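Local coordinates for protein NAD-dependent L-serine dehydrogenase (Pseudomonas aeruginosa, PDB 3OBB) that oxidises L-serine and methyl-L-serine with NAD(+) as electron acceptor, and acts only weakly on beta-hydroxyisobutyrate, at residues T98-S103 with L250-E255; L119-S124 with F137-D142. One frame throughout, in Å; residues are numbered along the deposited sequence.

Interaction 1: T98-S103 with L250-E255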
loop_
_atom_site.group_PDB
_atom_site.type_symbol
_atom_site.label_atom_id
_atom_site.label_comp_id
_atom_site.label_asym_id
_atom_site.label_seq_id
_atom_site.Cartn_x
_atom_site.Cartn_y
_atom_site.Cartn_z
ATOM N N THR A 98 -12.434 16.153 -17.993
ATOM C CA THR A 98 -11.437 15.165 -17.656
ATOM C C THR A 98 -12.047 13.796 -17.851
ATOM O O THR A 98 -13.019 13.426 -17.161
ATOM C CB THR A 98 -10.930 15.354 -16.211
ATOM O OG1 THR A 98 -10.288 16.633 -16.126
ATOM C CG2 THR A 98 -9.925 14.266 -15.847
ATOM N N ILE A 99 -11.465 13.059 -18.797
ATOM C CA ILE A 99 -11.965 11.756 -19.182
ATOM C C ILE A 99 -10.768 10.863 -19.454
ATOM O O ILE A 99 -9.665 11.358 -19.652
ATOM C CB ILE A 99 -12.891 11.853 -20.433
ATOM C CG1 ILE A 99 -12.095 12.273 -21.684
ATOM C CG2 ILE A 99 -14.046 12.820 -20.159
ATOM C CD1 ILE A 99 -12.940 12.349 -22.985
ATOM N N ALA A 100 -10.976 9.555 -19.440
ATOM C CA ALA A 100 -9.899 8.616 -19.712
ATOM C C ALA A 100 -9.248 8.917 -21.075
ATOM O O ALA A 100 -9.946 9.214 -22.049
ATOM C CB ALA A 100 -10.403 7.189 -19.637
ATOM N N PRO A 101 -7.904 8.927 -21.124
ATOM C CA PRO A 101 -7.179 9.099 -22.367
ATOM C C PRO A 101 -7.677 8.218 -23.512
ATOM O O PRO A 101 -7.767 8.703 -24.633
ATOM C CB PRO A 101 -5.745 8.721 -21.975
ATOM C CG PRO A 101 -5.644 9.191 -20.603
ATOM C CD PRO A 101 -6.972 8.878 -19.978
ATOM N N THR A 102 -7.966 6.944 -23.234
ATOM C CA THR A 102 -8.469 6.019 -24.250
ATOM C C THR A 102 -9.720 6.645 -24.853
ATOM O O THR A 102 -9.807 6.830 -26.066
ATOM C CB THR A 102 -8.776 4.598 -23.693
ATOM O OG1 THR A 102 -7.562 3.982 -23.257
ATOM C CG2 THR A 102 -9.382 3.709 -24.770
ATOM N N SER A 103 -10.664 6.997 -23.993
ATOM C CA SER A 103 -11.889 7.663 -24.422
ATOM C C SER A 103 -11.655 8.953 -25.234
ATOM O O SER A 103 -12.346 9.177 -26.228
ATOM C CB SER A 103 -12.807 7.900 -23.234
ATOM O OG SER A 103 -13.784 8.861 -23.548
ATOM N N LEU A 250 -8.428 9.745 -9.851
ATOM C CA LEU A 250 -7.536 8.634 -9.522
ATOM C C LEU A 250 -8.011 7.411 -10.287
ATOM O O LEU A 250 -7.218 6.619 -10.747
ATOM C CB LEU A 250 -7.601 8.375 -8.016
ATOM C CG LEU A 250 -6.531 8.787 -6.999
ATOM C CD1 LEU A 250 -5.159 9.289 -7.542
ATOM C CD2 LEU A 250 -7.068 9.583 -5.848
ATOM N N GLY A 251 -9.321 7.270 -10.436
ATOM C CA GLY A 251 -9.897 6.110 -11.137
ATOM C C GLY A 251 -9.511 6.100 -12.612
ATOM O O GLY A 251 -9.140 5.060 -13.146
ATOM N N LEU A 252 -9.574 7.264 -13.250
ATOM C CA LEU A 252 -9.089 7.439 -14.628
ATOM C C LEU A 252 -7.591 7.125 -14.785
ATOM O O LEU A 252 -7.160 6.542 -15.804
ATOM C CB LEU A 252 -9.345 8.861 -15.121
ATOM C CG LEU A 252 -10.789 9.358 -15.185
ATOM C CD1 LEU A 252 -10.861 10.809 -15.670
ATOM C CD2 LEU A 252 -11.731 8.456 -16.021
ATOM N N ALA A 253 -6.808 7.530 -13.792
ATOM C CA ALA A 253 -5.388 7.233 -13.791
ATOM C C ALA A 253 -5.139 5.697 -13.766
ATOM O O ALA A 253 -4.270 5.194 -14.497
ATOM C CB ALA A 253 -4.687 7.956 -12.633
ATOM N N GLN A 254 -5.935 4.956 -12.986
ATOM C CA GLN A 254 -5.876 3.488 -12.994
ATOM C C GLN A 254 -6.158 2.883 -14.365
ATOM O O GLN A 254 -5.584 1.851 -14.731
ATOM C CB GLN A 254 -6.889 2.900 -12.005
ATOM C CG GLN A 254 -6.616 3.257 -10.604
ATOM C CD GLN A 254 -5.252 2.791 -10.175
ATOM O OE1 GLN A 254 -4.400 3.606 -9.854
ATOM N NE2 GLN A 254 -5.022 1.466 -10.213
ATOM N N GLU A 255 -7.074 3.510 -15.092
ATOM C CA GLU A 255 -7.457 3.005 -16.400
ATOM C C GLU A 255 -6.304 3.178 -17.362
ATOM O O GLU A 255 -6.017 2.276 -18.147
ATOM C CB GLU A 255 -8.694 3.715 -16.905
ATOM C CG GLU A 255 -9.886 3.498 -15.984
ATOM C CD GLU A 255 -11.211 3.814 -16.663
ATOM O OE1 GLU A 255 -12.212 3.198 -16.253
ATOM O OE2 GLU A 255 -11.264 4.651 -17.599
#
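The peptide joining I99 to A100 presents one face to L252, and both methyl groups of that leucine lie over it: CD1 stands 3.8 Å from I99 C, while CD2 lies 3.7 Å from A100 N. The carboxylate of E255 touches A100 through one oxygen, OE2, which reaches the methyl CB at 3.4 Å without making a bond there. L252 carries the contact. With CG opposite the carbonyl carbon (chi1 -61°) and an extended chi2 of 179°, it spreads its two methyls along the incoming chain. CD1 also meets T98 CG2 at 3.6 Å, and CD2 lies 4.1 Å from A100 CB. The T98 rotamer divides the residue's work: CG2 packs on the leucine, whereas OG1 is hydrogen-bonded to the active-site K173. T98 itself belongs to the NAD(+) site. E255 holds the solvent-exposed side. The peptide N-H of A100 is taken up by S70, whose side chain also packs on L252. Helix 243-260 of the helical C-terminal region thus packs on the NAD-binding part beside T98 and K173, against the loop that leads into helix 101-112, with A100 at its N-cap; helix 70-78 backs I99, and the long helix 168-196 packs against P101 and L250.

Interaction 2: L119-S124 with F137-D142; sequences LDAPVS and FMVGGD
L119 leans across to the neighbouring strand. Its CB is 3.7 Å from G140 O; a chi1 of -61° turns the branch toward the partner, where CD1 lies 3.9 Å from V139 CG1 and CD2 lies 3.5 Å from G140 O, beside the bare CA of G141. A145 and A149 of helix 143-156 pack on the same leucine. Two backbone bonds join D120 to G140, with G140 N to D120 O at 2.8 Å and D120 N to G140 O at 3.1 Å. Within the break at A121 and P122, M138 N still bonds to P122 O at 3.0 Å, and beyond it V123 and F137 face each other as a non-hydrogen-bonded pair. The F137 ring takes V123 CG2 over one face as a CH-pi contact, 3.9 Å from its centroid, and A121 O at its edge. The D120 carboxylate lies alongside G140, which has no side chain, and is gripped from outside by H108 and by backbone N-H groups of G167 and Q170. Strand 117-124 is the last of the parallel run of the Rossmann sheet, and 135-140 is added antiparallel at its side, followed by 159-164, as in relatives of 6-phosphogluconate dehydrogenase.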
loop_
_atom_site.group_PDB
_atom_site.type_symbol
_atom_site.label_atom_id
_atom_site.label_comp_id
_atom_site.label_asym_id
_atom_site.label_seq_id
_atom_site.Cartn_x
_atom_site.Cartn_y
_atom_site.Cartn_z
ATOM N N LEU A 119 -9.129 19.281 -30.001
ATOM C CA LEU A 119 -8.134 19.198 -28.939
ATOM C C LEU A 119 -8.778 18.600 -27.691
ATOM O O LEU A 119 -9.953 18.872 -27.394
ATOM C CB LEU A 119 -7.607 20.598 -28.604
ATOM C CG LEU A 119 -6.903 21.398 -29.691
ATOM C CD1 LEU A 119 -6.585 22.778 -29.157
ATOM C CD2 LEU A 119 -5.635 20.667 -30.194
ATOM N N ASP A 120 -8.026 17.780 -26.966
ATOM C CA ASP A 120 -8.370 17.500 -25.569
ATOM C C ASP A 120 -7.583 18.502 -24.721
ATOM O O ASP A 120 -6.363 18.599 -24.820
ATOM C CB ASP A 120 -8.141 16.019 -25.160
ATOM C CG ASP A 120 -6.705 15.519 -25.425
ATOM O OD1 ASP A 120 -6.324 15.226 -26.577
ATOM O OD2 ASP A 120 -5.953 15.377 -24.457
ATOM N N ALA A 121 -8.288 19.283 -23.927
ATOM C CA ALA A 121 -7.657 20.332 -23.175
ATOM C C ALA A 121 -8.255 20.425 -21.761
ATOM O O ALA A 121 -8.868 21.459 -21.393
ATOM C CB ALA A 121 -7.762 21.659 -23.914
ATOM N N PRO A 122 -8.097 19.342 -20.980
ATOM C CA PRO A 122 -8.519 19.289 -19.591
ATOM C C PRO A 122 -7.785 20.332 -18.817
ATOM O O PRO A 122 -6.683 20.788 -19.196
ATOM C CB PRO A 122 -8.032 17.923 -19.122
ATOM C CG PRO A 122 -6.896 17.602 -20.105
ATOM C CD PRO A 122 -7.477 18.069 -21.375
ATOM N N VAL A 123 -8.364 20.654 -17.687
ATOM C CA VAL A 123 -8.024 21.873 -17.050
ATOM C C VAL A 123 -7.624 21.586 -15.604
ATOM O O VAL A 123 -8.050 20.575 -15.005
ATOM C CB VAL A 123 -9.210 22.850 -17.290
ATOM C CG1 VAL A 123 -10.215 22.775 -16.203
ATOM C CG2 VAL A 123 -8.717 24.231 -17.544
ATOM N N SER A 124 -6.761 22.445 -15.064
ATOM C CA SER A 124 -6.260 22.285 -13.705
ATOM C C SER A 124 -6.257 23.680 -13.051
ATOM O O SER A 124 -5.966 24.682 -13.700
ATOM C CB SER A 124 -4.868 21.636 -13.797
ATOM O OG SER A 124 -4.145 21.719 -12.609
ATOM N N PHE A 137 -4.227 24.783 -18.976
ATOM C CA PHE A 137 -4.749 23.833 -19.907
ATOM C C PHE A 137 -3.658 22.878 -20.247
ATOM O O PHE A 137 -2.508 23.285 -20.423
ATOM C CB PHE A 137 -5.250 24.538 -21.165
ATOM C CG PHE A 137 -6.503 25.330 -20.950
ATOM C CD1 PHE A 137 -6.440 26.660 -20.528
ATOM C CD2 PHE A 137 -7.757 24.746 -21.165
ATOM C CE1 PHE A 137 -7.587 27.413 -20.352
ATOM C CE2 PHE A 137 -8.923 25.478 -20.987
ATOM C CZ PHE A 137 -8.847 26.829 -20.586
HETATM N N MSE A 138 -4.027 21.611 -20.366
HETATM C CA MSE A 138 -3.100 20.563 -20.799
HETATM C C MSE A 138 -3.661 19.942 -22.067
HETATM O O MSE A 138 -4.709 19.303 -22.065
HETATM C CB MSE A 138 -2.920 19.522 -19.706
HETATM C CG MSE A 138 -2.398 20.123 -18.424
HETATM SE SE MSE A 138 -2.389 18.829 -16.981
HETATM C CE MSE A 138 -1.752 19.955 -15.528
ATOM N N VAL A 139 -2.952 20.160 -23.160
ATOM C CA VAL A 139 -3.566 20.062 -24.478
ATOM C C VAL A 139 -2.945 18.948 -25.304
ATOM O O VAL A 139 -1.731 18.937 -25.505
ATOM C CB VAL A 139 -3.410 21.408 -25.206
ATOM C CG1 VAL A 139 -3.943 21.348 -26.621
ATOM C CG2 VAL A 139 -4.109 22.500 -24.410
ATOM N N GLY A 140 -3.770 18.019 -25.772
ATOM C CA GLY A 140 -3.359 17.055 -26.780
ATOM C C GLY A 140 -3.991 17.357 -28.130
ATOM O O GLY A 140 -5.125 17.825 -28.184
ATOM N N GLY A 141 -3.255 17.081 -29.212
ATOM C CA GLY A 141 -3.723 17.346 -30.577
ATOM C C GLY A 141 -2.707 18.024 -31.475
ATOM O O GLY A 141 -1.562 18.226 -31.087
ATOM N N ASP A 142 -3.145 18.380 -32.687
ATOM C CA ASP A 142 -2.283 19.002 -33.701
ATOM C C ASP A 142 -1.915 20.423 -33.302
ATOM O O ASP A 142 -2.761 21.177 -32.818
ATOM C CB ASP A 142 -2.972 19.018 -35.076
ATOM C CG ASP A 142 -3.277 17.624 -35.601
ATOM O OD1 ASP A 142 -4.038 17.500 -36.590
ATOM O OD2 ASP A 142 -2.758 16.640 -35.032
#

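Both interactions are largely buried, but they do different jobs. Interaction 2 lies within the sheet of the NAD-binding domain, joining two neighbouring strands by backbone hydrogen bonds and burying 523 Å² between its segments. Interaction 1 buries 192 Å², is apolar at its centre, reaches solvent at one margin, and brings a helix of the C-terminal family region against the nucleotide-binding part. They are linked through helix 101-112, which precedes strand 117-124, and touch where T98 OG1 packs 4.0 Å from P122 CB. The active-site K173 binds them together: its NZ is hydrogen-bonded to T98 OG1 of interaction 1 and to V123 O of interaction 2.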